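Local atomic coordinates of probable aspartate aminotransferase 2 (Methanococcus jannaschii, PDB entry 2Z61), a protein that transfers an amino group from alanine to 4-(hydroxymethyl)-2-furancarboxaldehyde phosphate, a pyridoxal-phosphate-dependent step in methanofuran biosynthesis. Residues C140-E145 with K156-N161; S146-L151 with Y176-E181; P124-F129 with I187-Y192; S107-D112 with I183-S188; S164-E169 with I336-K341. One frame throughout, in Å; residues are numbered along the deposited sequence.

Interaction 1: C140-E145 with K156-N161; sequences CDFTVE and KAIIIN
In the β-α-β crossover that links strand 136-140 to strand 155-161, Phe142 drops its ring from the connecting turn onto Ile158, Ile159 and Ile160. The far end of the ring does the touching. Its CZ lies 3.8 Å from Ile158 CD1, and Phe142 and Ile158 approach from opposite directions. Ile158 reaches the ring with a fully extended branch, CG1 trans to the backbone N (chi1 -178°) and the chain continuing straight to the terminal methyl. Between Ile158 and Ile160, the backbone oxygen of Ile159 sits at the ring edge, in the ring plane, with Phe142 CZ 3.5 Å from Ile159 O; the aromatic rim, not a face, meets the carbonyl. On the other flank Phe142 CE2 is 4.2 Å from Ile160 CG1, a looser approach. The ring is delivered by the backbone: Phe142 is the centre of an inverse γ-turn, marked by a weak bond from Thr143 N to Asp141 O at 3.1 Å. Directly after it, Thr143 occupies the N-cap of helix 144-150, and Leu147 of that helix also packs against the ring. This buried turn, seated on the strand to which its own helix leads, belongs to a β-α-β unit of an α/β sheet.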
# COMPACT_ATOMS: atom_id res chain seq x y z
N CYS A 140 -15.42 14.54 19.00
CA CYS A 140 -16.74 15.02 19.42
C CYS A 140 -17.78 13.91 19.35
O CYS A 140 -17.60 12.93 18.63
CB CYS A 140 -17.18 16.20 18.54
SG CYS A 140 -17.49 15.79 16.81
N ASP A 141 -18.85 14.05 20.13
CA ASP A 141 -19.92 13.06 20.11
C ASP A 141 -20.63 13.28 18.78
O ASP A 141 -20.64 14.39 18.27
CB ASP A 141 -20.93 13.29 21.24
CG ASP A 141 -20.26 13.40 22.59
OD1 ASP A 141 -19.29 12.66 22.85
OD2 ASP A 141 -20.73 14.22 23.41
N PHE A 142 -21.23 12.23 18.22
CA PHE A 142 -21.91 12.42 16.96
C PHE A 142 -23.40 12.73 17.13
O PHE A 142 -24.26 11.97 16.70
CB PHE A 142 -21.68 11.22 16.03
CG PHE A 142 -20.46 11.36 15.14
CD1 PHE A 142 -19.50 12.34 15.41
CD2 PHE A 142 -20.28 10.54 14.03
CE1 PHE A 142 -18.38 12.49 14.60
CE2 PHE A 142 -19.16 10.69 13.21
CZ PHE A 142 -18.21 11.67 13.49
N THR A 143 -23.67 13.86 17.77
CA THR A 143 -25.03 14.35 17.98
C THR A 143 -25.08 15.68 17.24
O THR A 143 -24.05 16.32 17.04
CB THR A 143 -25.36 14.58 19.47
OG1 THR A 143 -24.55 15.65 19.98
CG2 THR A 143 -25.11 13.33 20.29
N VAL A 144 -26.29 16.09 16.86
CA VAL A 144 -26.47 17.33 16.14
C VAL A 144 -25.94 18.53 16.91
O VAL A 144 -25.26 19.39 16.35
CB VAL A 144 -27.97 17.56 15.82
CG1 VAL A 144 -28.17 18.89 15.10
CG2 VAL A 144 -28.48 16.41 14.97
N GLU A 145 -26.24 18.58 18.21
CA GLU A 145 -25.79 19.69 19.04
C GLU A 145 -24.27 19.80 19.15
O GLU A 145 -23.71 20.88 18.95
CB GLU A 145 -26.39 19.57 20.45
CG GLU A 145 -26.20 20.82 21.29
CD GLU A 145 -26.96 20.75 22.59
OE1 GLU A 145 -28.17 20.43 22.56
OE2 GLU A 145 -26.35 21.03 23.65
N LYS A 156 -12.73 21.11 7.72
CA LYS A 156 -12.68 20.70 6.32
C LYS A 156 -13.51 19.45 6.02
O LYS A 156 -14.14 19.35 4.96
CB LYS A 156 -11.22 20.44 5.90
CG LYS A 156 -10.99 20.40 4.41
CD LYS A 156 -11.24 21.76 3.79
CE LYS A 156 -10.58 21.89 2.43
NZ LYS A 156 -9.10 21.81 2.56
N ALA A 157 -13.50 18.49 6.94
CA ALA A 157 -14.24 17.27 6.69
C ALA A 157 -14.64 16.55 7.96
O ALA A 157 -14.27 16.95 9.06
CB ALA A 157 -13.42 16.34 5.81
N ILE A 158 -15.42 15.49 7.78
CA ILE A 158 -15.88 14.65 8.87
C ILE A 158 -15.73 13.19 8.41
O ILE A 158 -15.98 12.85 7.26
CB ILE A 158 -17.36 14.94 9.24
CG1 ILE A 158 -17.78 14.06 10.42
CG2 ILE A 158 -18.27 14.68 8.03
CD1 ILE A 158 -19.17 14.37 10.97
N ILE A 159 -15.28 12.33 9.31
CA ILE A 159 -15.12 10.93 8.97
C ILE A 159 -16.23 10.18 9.67
O ILE A 159 -16.29 10.17 10.91
CB ILE A 159 -13.76 10.35 9.43
CG1 ILE A 159 -12.61 11.02 8.67
CG2 ILE A 159 -13.72 8.85 9.19
CD1 ILE A 159 -11.22 10.49 9.07
N ILE A 160 -17.12 9.57 8.90
CA ILE A 160 -18.22 8.80 9.48
C ILE A 160 -17.95 7.32 9.22
O ILE A 160 -17.86 6.90 8.07
CB ILE A 160 -19.58 9.20 8.85
CG1 ILE A 160 -19.82 10.70 9.03
CG2 ILE A 160 -20.71 8.41 9.52
CD1 ILE A 160 -21.19 11.18 8.56
N ASN A 161 -17.82 6.54 10.29
CA ASN A 161 -17.56 5.10 10.18
C ASN A 161 -18.81 4.38 10.66
O ASN A 161 -19.11 4.37 11.85
CB ASN A 161 -16.35 4.73 11.07
CG ASN A 161 -16.03 3.24 11.05
OD1 ASN A 161 -15.72 2.63 12.08
ND2 ASN A 161 -16.13 2.63 9.87

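Interaction 2: S146-L151 with Y176-E181; sequences SLEEAL and YEFAYE
Phe178 lies between helices 144-150 and 173-182, meeting Leu147, Glu148 and Leu151. The tight part lies at the ring's outer end. Leu147, buried, sets its CB 3.7 Å from Phe178 CE2, and its CD1 reaches back along the ring to 4.0 Å from Phe178 CD2. Closer still, the methylene Glu148 CG sits 3.4 Å from Phe178 CZ. With chi1 at -178°, Phe178 holds its CG away from the backbone N, which turns the ring toward helix 144-150. The loose side begins where Glu148 turns to solvent. Its CG touches the outer end of the ring, while the carboxylate continues outward, inclined 75° to the ring plane, with Glu148 OE2 3.9 Å from Phe178 CE1. Leu151, just past the end of its helix, adds a more distant methyl, with CD1 4.1 Å from Phe178 CZ. Inward, Leu147 also packs on Ile175 of the facing helix, and Ala179 reaches Ile158 of the sheet. One phenylalanine, held between a leucine and the methylenes of a surface glutamate, joins two neighbouring helices that flank a single face of an α/β sheet.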
# COMPACT_ATOMS: atom_id res chain seq x y z
N SER A 146 -23.61 18.70 19.47
CA SER A 146 -22.16 18.71 19.60
C SER A 146 -21.44 18.99 18.28
O SER A 146 -20.39 19.63 18.28
CB SER A 146 -21.68 17.38 20.18
OG SER A 146 -22.31 16.30 19.52
N LEU A 147 -21.99 18.52 17.17
CA LEU A 147 -21.37 18.78 15.88
C LEU A 147 -21.46 20.27 15.57
O LEU A 147 -20.54 20.84 14.98
CB LEU A 147 -22.05 17.97 14.78
CG LEU A 147 -21.78 16.46 14.75
CD1 LEU A 147 -22.54 15.83 13.59
CD2 LEU A 147 -20.29 16.19 14.61
N GLU A 148 -22.56 20.91 15.96
CA GLU A 148 -22.74 22.34 15.72
C GLU A 148 -21.68 23.12 16.50
O GLU A 148 -21.06 24.04 15.98
CB GLU A 148 -24.14 22.80 16.14
CG GLU A 148 -25.26 22.13 15.36
CD GLU A 148 -26.64 22.56 15.80
OE1 GLU A 148 -26.93 22.49 17.01
OE2 GLU A 148 -27.44 22.97 14.93
N GLU A 149 -21.47 22.72 17.75
CA GLU A 149 -20.50 23.38 18.61
C GLU A 149 -19.05 23.15 18.16
O GLU A 149 -18.19 24.00 18.41
CB GLU A 149 -20.67 22.90 20.05
CG GLU A 149 -21.99 23.35 20.67
CD GLU A 149 -22.09 23.04 22.15
OE1 GLU A 149 -21.97 21.86 22.53
OE2 GLU A 149 -22.30 23.99 22.94
N ALA A 150 -18.77 22.03 17.51
CA ALA A 150 -17.42 21.72 17.07
C ALA A 150 -17.01 22.43 15.78
O ALA A 150 -15.81 22.64 15.54
CB ALA A 150 -17.24 20.21 16.91
N LEU A 151 -17.98 22.80 14.95
CA LEU A 151 -17.70 23.47 13.69
C LEU A 151 -16.93 24.78 13.83
O LEU A 151 -17.10 25.52 14.80
CB LEU A 151 -19.00 23.76 12.93
CG LEU A 151 -19.69 22.61 12.20
CD1 LEU A 151 -20.98 23.12 11.57
CD2 LEU A 151 -18.77 22.05 11.13
N TYR A 176 -25.80 12.37 8.95
CA TYR A 176 -25.43 12.52 7.54
C TYR A 176 -26.05 13.79 6.98
O TYR A 176 -25.39 14.57 6.31
CB TYR A 176 -25.91 11.32 6.71
CG TYR A 176 -25.17 10.04 6.98
CD1 TYR A 176 -25.62 9.14 7.94
CD2 TYR A 176 -23.99 9.74 6.30
CE1 TYR A 176 -24.92 7.97 8.21
CE2 TYR A 176 -23.28 8.57 6.56
CZ TYR A 176 -23.76 7.69 7.52
OH TYR A 176 -23.06 6.55 7.81
N GLU A 177 -27.34 13.99 7.25
CA GLU A 177 -28.08 15.17 6.78
C GLU A 177 -27.45 16.46 7.27
O GLU A 177 -27.29 17.42 6.50
CB GLU A 177 -29.54 15.06 7.22
CG GLU A 177 -30.33 14.03 6.43
CD GLU A 177 -31.54 13.48 7.18
OE1 GLU A 177 -32.37 12.79 6.55
OE2 GLU A 177 -31.66 13.73 8.40
N PHE A 178 -27.07 16.50 8.54
CA PHE A 178 -26.43 17.69 9.08
C PHE A 178 -25.10 17.94 8.38
O PHE A 178 -24.81 19.07 7.98
CB PHE A 178 -26.17 17.53 10.58
CG PHE A 178 -25.56 18.75 11.22
CD1 PHE A 178 -26.34 19.87 11.50
CD2 PHE A 178 -24.20 18.80 11.48
CE1 PHE A 178 -25.77 21.02 12.04
CE2 PHE A 178 -23.62 19.95 12.02
CZ PHE A 178 -24.41 21.06 12.29
N ALA A 179 -24.31 16.89 8.22
CA ALA A 179 -23.00 17.02 7.58
C ALA A 179 -23.06 17.54 6.15
O ALA A 179 -22.25 18.38 5.76
CB ALA A 179 -22.25 15.69 7.62
N TYR A 180 -24.01 17.04 5.36
CA TYR A 180 -24.12 17.49 3.98
C TYR A 180 -24.57 18.94 3.81
O TYR A 180 -24.34 19.54 2.77
CB TYR A 180 -25.05 16.57 3.18
CG TYR A 180 -24.37 15.27 2.83
CD1 TYR A 180 -24.64 14.11 3.54
CD2 TYR A 180 -23.42 15.23 1.82
CE1 TYR A 180 -23.96 12.92 3.26
CE2 TYR A 180 -22.73 14.05 1.53
CZ TYR A 180 -23.01 12.90 2.25
OH TYR A 180 -22.34 11.73 1.96
N GLU A 181 -25.21 19.50 4.84
CA GLU A 181 -25.66 20.89 4.79
C GLU A 181 -24.58 21.80 5.37
O GLU A 181 -24.40 22.93 4.93
CB GLU A 181 -26.95 21.09 5.61
CG GLU A 181 -28.25 20.64 4.92
CD GLU A 181 -28.56 21.45 3.67
OE1 GLU A 181 -29.39 20.99 2.85
OE2 GLU A 181 -27.98 22.55 3.50

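Interaction 3: P124-F129 with I187-Y192; sequences PCYKNF and ISDEIY
Tyr126 sets its hydroxyl against Asp189 OD1, one oxygen of a buried carboxylate. The hydroxyl is the donor, with Tyr126 OH only 2.5 Å from Asp189 OD1, a very short bond whose exact length should not be pressed at 2.2 Å resolution. OD1 lies in the plane of the tyrosine ring, whereas the carboxylate is turned 59° from that plane. A chi1 of -173° extends Asp189 from the end of strand 185-189 toward helix 125-132. The second oxygen has a lighter hold: Ile191 N points at Asp189 OD2 over 3.4 Å, weak in length though nearly straight at 167°. Around the tyrosine, Ile159 packs on the ring and Asn161 beside the hydroxyl, and Tyr123 meets the ring edge-to-face. Beyond Tyr126, Asp189 OD1 also lies near N1 of the pyridoxal phosphate-lysine at position 222, though whether they bond is not settled, while Tyr192 OH bonds to O3 of the same group. The position is consistent with the aspartate that faces the pyridine nitrogen in class I aminotransferases. Chemically, Tyr126 acts as a second-shell donor that, with the weak backbone bond, probably helps to set the rotation of a buried carboxylate beside the cofactor.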
# COMPACT_ATOMS: atom_id res chain seq x y z
N PRO A 124 -8.68 4.05 15.95
CA PRO A 124 -7.41 4.69 16.34
C PRO A 124 -6.51 5.26 15.25
O PRO A 124 -5.75 6.19 15.50
CB PRO A 124 -6.72 3.61 17.18
CG PRO A 124 -7.30 2.33 16.65
CD PRO A 124 -8.76 2.68 16.48
N CYS A 125 -6.59 4.70 14.04
CA CYS A 125 -5.75 5.17 12.94
C CYS A 125 -6.17 6.51 12.35
O CYS A 125 -5.35 7.22 11.76
CB CYS A 125 -5.69 4.12 11.82
SG CYS A 125 -5.08 2.50 12.37
N TYR A 126 -7.44 6.88 12.51
CA TYR A 126 -7.93 8.15 11.97
C TYR A 126 -7.07 9.33 12.43
O TYR A 126 -6.53 10.06 11.61
CB TYR A 126 -9.40 8.39 12.40
CG TYR A 126 -10.43 7.45 11.78
CD1 TYR A 126 -11.71 7.35 12.34
CD2 TYR A 126 -10.14 6.68 10.66
CE1 TYR A 126 -12.67 6.50 11.79
CE2 TYR A 126 -11.09 5.81 10.10
CZ TYR A 126 -12.35 5.73 10.67
OH TYR A 126 -13.31 4.88 10.14
N LYS A 127 -6.94 9.51 13.74
CA LYS A 127 -6.14 10.62 14.26
C LYS A 127 -4.70 10.63 13.73
O LYS A 127 -4.14 11.69 13.48
CB LYS A 127 -6.14 10.62 15.80
CG LYS A 127 -5.34 9.50 16.45
CD LYS A 127 -5.40 9.60 17.97
CE LYS A 127 -4.64 8.47 18.65
NZ LYS A 127 -5.27 7.14 18.44
N ASN A 128 -4.10 9.46 13.55
CA ASN A 128 -2.73 9.44 13.05
C ASN A 128 -2.63 9.92 11.60
O ASN A 128 -1.71 10.66 11.25
CB ASN A 128 -2.13 8.04 13.20
CG ASN A 128 -1.75 7.74 14.65
OD1 ASN A 128 -1.30 8.63 15.37
ND2 ASN A 128 -1.92 6.49 15.07
N PHE A 129 -3.58 9.50 10.77
CA PHE A 129 -3.60 9.93 9.37
C PHE A 129 -3.76 11.45 9.32
O PHE A 129 -3.10 12.13 8.54
CB PHE A 129 -4.78 9.31 8.61
CG PHE A 129 -4.64 7.83 8.34
CD1 PHE A 129 -3.57 7.10 8.83
CD2 PHE A 129 -5.59 7.18 7.56
CE1 PHE A 129 -3.44 5.75 8.55
CE2 PHE A 129 -5.48 5.83 7.27
CZ PHE A 129 -4.40 5.11 7.77
N ILE A 187 -16.36 11.95 4.51
CA ILE A 187 -15.57 10.76 4.20
C ILE A 187 -16.29 9.64 4.94
O ILE A 187 -16.27 9.58 6.16
CB ILE A 187 -14.11 10.92 4.70
CG1 ILE A 187 -13.45 12.10 3.98
CG2 ILE A 187 -13.33 9.63 4.47
CD1 ILE A 187 -12.00 12.33 4.36
N SER A 188 -16.94 8.77 4.19
CA SER A 188 -17.71 7.68 4.79
C SER A 188 -16.94 6.36 4.74
O SER A 188 -16.62 5.84 3.67
CB SER A 188 -19.05 7.54 4.05
OG SER A 188 -19.96 6.73 4.75
N ASP A 189 -16.64 5.82 5.92
CA ASP A 189 -15.91 4.57 6.03
C ASP A 189 -16.96 3.48 6.24
O ASP A 189 -17.50 3.32 7.32
CB ASP A 189 -14.95 4.64 7.22
CG ASP A 189 -14.03 3.44 7.30
OD1 ASP A 189 -13.11 3.45 8.14
OD2 ASP A 189 -14.24 2.49 6.52
N GLU A 190 -17.23 2.72 5.18
CA GLU A 190 -18.26 1.68 5.22
C GLU A 190 -17.73 0.24 5.15
O GLU A 190 -18.46 -0.68 4.79
CB GLU A 190 -19.27 1.97 4.10
CG GLU A 190 -19.89 3.38 4.23
CD GLU A 190 -20.77 3.80 3.06
OE1 GLU A 190 -20.98 2.99 2.14
OE2 GLU A 190 -21.26 4.95 3.08
N ILE A 191 -16.47 0.06 5.54
CA ILE A 191 -15.83 -1.25 5.49
C ILE A 191 -16.59 -2.40 6.18
O ILE A 191 -16.42 -3.56 5.82
CB ILE A 191 -14.36 -1.16 6.03
CG1 ILE A 191 -13.54 -2.34 5.49
CG2 ILE A 191 -14.34 -1.14 7.57
CD1 ILE A 191 -13.56 -2.45 3.98
N TYR A 192 -17.42 -2.08 7.17
CA TYR A 192 -18.20 -3.10 7.87
C TYR A 192 -19.65 -3.19 7.38
O TYR A 192 -20.45 -3.95 7.93
CB TYR A 192 -18.21 -2.84 9.38
CG TYR A 192 -16.86 -2.96 10.03
CD1 TYR A 192 -16.12 -1.82 10.37
CD2 TYR A 192 -16.30 -4.21 10.29
CE1 TYR A 192 -14.85 -1.93 10.96
CE2 TYR A 192 -15.04 -4.33 10.88
CZ TYR A 192 -14.32 -3.19 11.20
OH TYR A 192 -13.07 -3.32 11.75

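Interaction 4: S107-D112 with I183-S188; sequences SSIIDD and IPYIIS
Ile109 pushes its terminal methyl between Tyr185 and Ile187 of strand 185-189. CD1 is the whole of the innermost shell: Ile109 CD1 lies 3.7 Å from Tyr185 CG and equally near Tyr185 CB, at the root of the aromatic side chain, and 4.1 Å from Ile187 CD1. Farther back along the isoleucine, Ile109 CB stands 4.2 Å above one face of the Tyr185 ring, displaced toward its rim. The two side chains point in opposing senses as they pass. Ile109 gets there by placing CG1 between its backbone N and carbonyl carbon (chi1 74°) and extending from it. On the strand, Tyr185 and Ile187 both lean toward the helix while Ile186, between them, faces the other way and packs against Ala179 of helix 173-182. In the next shell, the carbonyl of Ile109 accepts a hydrogen bond from Lys156 NZ, which is also salt-bridged to Asp114, and backbone bonds with Ile158 anchor Tyr185 in the sheet. Outermost comes the second subunit: Ser3 and Lys4 of that chain bond to Ser107 and Asp111, and its Met1 packs on Tyr185. The arrangement is that of an α/β/α sandwich, a helix packed on one face of the central sheet with a second helix layer on the other, here with the N-terminal residues of the dimer partner packed against it.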
# COMPACT_ATOMS: atom_id res chain seq x y z
N SER A 107 -5.53 12.69 1.93
CA SER A 107 -4.45 13.42 1.25
C SER A 107 -4.91 14.37 0.16
O SER A 107 -4.37 15.46 0.01
CB SER A 107 -3.45 12.44 0.62
OG SER A 107 -2.81 11.62 1.59
N SER A 108 -5.92 13.94 -0.60
CA SER A 108 -6.42 14.74 -1.71
C SER A 108 -7.21 15.99 -1.36
O SER A 108 -7.42 16.83 -2.23
CB SER A 108 -7.26 13.85 -2.63
OG SER A 108 -8.42 13.38 -1.97
N ILE A 109 -7.65 16.13 -0.11
CA ILE A 109 -8.45 17.30 0.25
C ILE A 109 -8.03 18.04 1.52
O ILE A 109 -8.60 19.08 1.84
CB ILE A 109 -9.95 16.90 0.41
CG1 ILE A 109 -10.16 16.12 1.72
CG2 ILE A 109 -10.39 16.04 -0.76
CD1 ILE A 109 -11.56 15.54 1.87
N ILE A 110 -7.05 17.53 2.25
CA ILE A 110 -6.62 18.19 3.48
C ILE A 110 -5.31 18.98 3.44
O ILE A 110 -4.26 18.43 3.13
CB ILE A 110 -6.53 17.16 4.63
CG1 ILE A 110 -7.94 16.70 5.01
CG2 ILE A 110 -5.82 17.76 5.83
CD1 ILE A 110 -7.99 15.68 6.11
N ASP A 111 -5.40 20.27 3.77
CA ASP A 111 -4.24 21.15 3.81
C ASP A 111 -3.79 21.31 5.26
O ASP A 111 -4.53 20.96 6.18
CB ASP A 111 -4.57 22.54 3.25
CG ASP A 111 -4.93 22.51 1.78
OD1 ASP A 111 -4.15 21.94 0.99
OD2 ASP A 111 -5.99 23.07 1.41
N ASP A 112 -2.59 21.85 5.46
CA ASP A 112 -2.10 22.05 6.82
C ASP A 112 -3.00 23.04 7.54
O ASP A 112 -3.45 24.02 6.95
CB ASP A 112 -0.66 22.59 6.80
CG ASP A 112 0.34 21.57 6.31
OD1 ASP A 112 0.33 21.26 5.10
OD2 ASP A 112 1.12 21.06 7.14
N ILE A 183 -20.98 20.60 6.39
CA ILE A 183 -19.57 20.27 6.24
C ILE A 183 -19.12 20.10 4.79
O ILE A 183 -19.74 19.37 4.03
CB ILE A 183 -19.24 19.00 7.05
CG1 ILE A 183 -19.71 19.20 8.50
CG2 ILE A 183 -17.75 18.69 7.00
CD1 ILE A 183 -19.59 17.98 9.38
N PRO A 184 -18.04 20.77 4.39
CA PRO A 184 -17.57 20.65 3.01
C PRO A 184 -17.30 19.25 2.46
O PRO A 184 -17.59 18.98 1.30
CB PRO A 184 -16.34 21.57 2.98
CG PRO A 184 -15.92 21.67 4.41
CD PRO A 184 -17.20 21.70 5.17
N TYR A 185 -16.76 18.35 3.28
CA TYR A 185 -16.49 17.00 2.79
C TYR A 185 -16.89 15.90 3.77
O TYR A 185 -16.61 15.99 4.96
CB TYR A 185 -15.00 16.82 2.44
CG TYR A 185 -14.60 17.50 1.16
CD1 TYR A 185 -13.82 18.65 1.18
CD2 TYR A 185 -15.02 17.01 -0.07
CE1 TYR A 185 -13.48 19.30 0.00
CE2 TYR A 185 -14.69 17.65 -1.25
CZ TYR A 185 -13.92 18.80 -1.21
OH TYR A 185 -13.59 19.45 -2.37
N ILE A 186 -17.54 14.87 3.25
CA ILE A 186 -17.95 13.72 4.04
C ILE A 186 -17.14 12.52 3.59
O ILE A 186 -17.19 12.12 2.43
CB ILE A 186 -19.47 13.38 3.86
CG1 ILE A 186 -20.36 14.32 4.69
CG2 ILE A 186 -19.73 11.94 4.33
CD1 ILE A 186 -20.42 15.73 4.18
N ILE A 187 -16.36 11.95 4.51
CA ILE A 187 -15.57 10.76 4.20
C ILE A 187 -16.29 9.64 4.94
O ILE A 187 -16.27 9.58 6.16
CB ILE A 187 -14.11 10.92 4.70
CG1 ILE A 187 -13.45 12.10 3.98
CG2 ILE A 187 -13.33 9.63 4.47
CD1 ILE A 187 -12.00 12.33 4.36
N SER A 188 -16.94 8.77 4.19
CA SER A 188 -17.71 7.68 4.79
C SER A 188 -16.94 6.36 4.74
O SER A 188 -16.62 5.84 3.67
CB SER A 188 -19.05 7.54 4.05
OG SER A 188 -19.96 6.73 4.75

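Interaction 5: S164-E169 with I336-K341; sequences SNPLGE and IGFGSK
Phe338 and Pro166 bring one loop down on the other, and Asn165 adds a small polar share. The proline ring lies over one face of the aromatic ring. Its CB is 3.8 Å from the Phe338 ring centroid and only 9° off the ring normal, a well-centred CH-π contact. The next methylene rides over the root of the phenyl group, with Pro166 CG 3.6 Å from Phe338 CG. The first torsion of Phe338 (chi1 -52°) sets CG beside the backbone N, which turns the ring toward Pro166. Asn165 meets the same ring with its amide oxygen, at 3.7 Å from Asn165 OD1 to Phe338 CE2, and the amide plane is turned 76° from the ring plane. That oxygen is bonded elsewhere, to Arg347, whose side chain also touches both Pro166 and Phe338, and the amide nitrogen bonds to O3 of the pyridoxal phosphate-lysine at position 222. The peptide bond between Asn165 and Pro166 is cis. The turn that contains it is closed by Gly168 N to Ser164 O at 2.8 Å, with a weak second contact to Ser164 OG; the left-handed backbone of Gly168 suits glycine. Pro121 and Pro124 also pack on Phe338. An asparagine placed against the cofactor's O3 and followed by a cis-proline is a hallmark of the active site in class I aminotransferases, here with a phenylalanine from the C-terminal part of the chain packed against the proline.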
# COMPACT_ATOMS: atom_id res chain seq x y z
N SER A 164 -19.63 1.44 13.22
CA SER A 164 -18.34 1.84 13.76
C SER A 164 -17.50 0.83 14.51
O SER A 164 -17.99 -0.13 15.08
CB SER A 164 -18.52 2.91 14.83
OG SER A 164 -19.13 2.35 15.98
N ASN A 165 -16.27 0.97 14.38
CA ASN A 165 -15.31 0.29 15.22
C ASN A 165 -14.90 1.29 16.10
O ASN A 165 -14.47 2.17 15.40
CB ASN A 165 -14.27 -0.42 14.35
CG ASN A 165 -12.94 -0.61 15.06
OD1 ASN A 165 -12.89 -0.84 16.27
ND2 ASN A 165 -11.85 -0.50 14.30
N PRO A 166 -14.89 1.28 17.42
CA PRO A 166 -15.23 0.26 18.36
C PRO A 166 -16.71 0.08 18.75
O PRO A 166 -17.02 -1.02 19.41
CB PRO A 166 -14.49 0.75 19.60
CG PRO A 166 -14.59 2.23 19.52
CD PRO A 166 -14.64 2.56 18.05
N LEU A 167 -17.66 0.95 18.52
CA LEU A 167 -19.04 0.83 19.00
C LEU A 167 -19.94 -0.28 18.46
O LEU A 167 -20.74 -0.83 19.21
CB LEU A 167 -19.74 2.18 18.82
CG LEU A 167 -19.08 3.34 19.56
CD1 LEU A 167 -19.67 4.67 19.12
CD2 LEU A 167 -19.25 3.14 21.06
N GLY A 168 -19.82 -0.62 17.19
CA GLY A 168 -20.68 -1.65 16.64
C GLY A 168 -22.07 -1.11 16.35
O GLY A 168 -23.00 -1.85 16.09
N GLU A 169 -22.19 0.21 16.38
CA GLU A 169 -23.46 0.87 16.14
C GLU A 169 -23.55 1.45 14.74
O GLU A 169 -22.54 1.63 14.06
CB GLU A 169 -23.66 1.98 17.17
CG GLU A 169 -23.75 1.49 18.60
CD GLU A 169 -23.71 2.63 19.61
OE1 GLU A 169 -24.48 3.59 19.46
OE2 GLU A 169 -22.90 2.55 20.56
N ILE A 336 -10.00 3.09 26.38
CA ILE A 336 -9.26 4.35 26.31
C ILE A 336 -8.49 4.52 25.00
O ILE A 336 -8.26 5.64 24.55
CB ILE A 336 -8.26 4.47 27.50
CG1 ILE A 336 -7.57 5.84 27.48
CG2 ILE A 336 -7.21 3.36 27.42
CD1 ILE A 336 -8.52 7.02 27.63
N GLY A 337 -8.10 3.40 24.39
CA GLY A 337 -7.35 3.47 23.14
C GLY A 337 -8.08 4.11 21.97
O GLY A 337 -7.45 4.65 21.06
N PHE A 338 -9.41 4.06 21.99
CA PHE A 338 -10.18 4.64 20.89
C PHE A 338 -10.62 6.08 21.12
O PHE A 338 -11.18 6.71 20.22
CB PHE A 338 -11.41 3.77 20.61
CG PHE A 338 -11.09 2.32 20.40
CD1 PHE A 338 -11.00 1.45 21.48
CD2 PHE A 338 -10.89 1.81 19.12
CE1 PHE A 338 -10.71 0.10 21.29
CE2 PHE A 338 -10.60 0.46 18.92
CZ PHE A 338 -10.52 -0.40 20.01
N GLY A 339 -10.37 6.60 22.32
CA GLY A 339 -10.77 7.97 22.63
C GLY A 339 -10.87 8.22 24.13
O GLY A 339 -10.94 7.28 24.92
N SER A 340 -10.86 9.49 24.52
CA SER A 340 -10.94 9.84 25.94
C SER A 340 -12.25 9.37 26.57
O SER A 340 -12.29 8.99 27.73
CB SER A 340 -10.80 11.35 26.12
OG SER A 340 -11.83 12.04 25.44
N LYS A 341 -13.32 9.40 25.78
CA LYS A 341 -14.64 8.99 26.26
C LYS A 341 -14.68 7.52 26.68
O LYS A 341 -15.62 7.09 27.34
CB LYS A 341 -15.69 9.22 25.17
CG LYS A 341 -16.67 10.35 25.44
CD LYS A 341 -15.97 11.70 25.45
CE LYS A 341 -16.89 12.79 25.98
NZ LYS A 341 -18.22 12.79 25.29

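From the N terminus, interaction 4 opens first, at 107-112, and interaction 3 next, at 124-129. Both close on strand 185-189, sharing Ile187 and Ser188, and both touch the second subunit. Inside these two long loops lie interaction 1, a short closure within the crossover from 140-145 to 156-161, and interaction 2, which crosses it by running from helix 144-150 to helix 173-182. Interaction 5 opens at 164-169, after interaction 1 has closed, and reaches to 336-341, crossing interactions 2, 3 and 4. Together they bind helices on both faces to the sheet, then tie the cofactor-side loops to the C-terminal part, with Asp141 and Lys341 salt-bridging interactions 1 and 5.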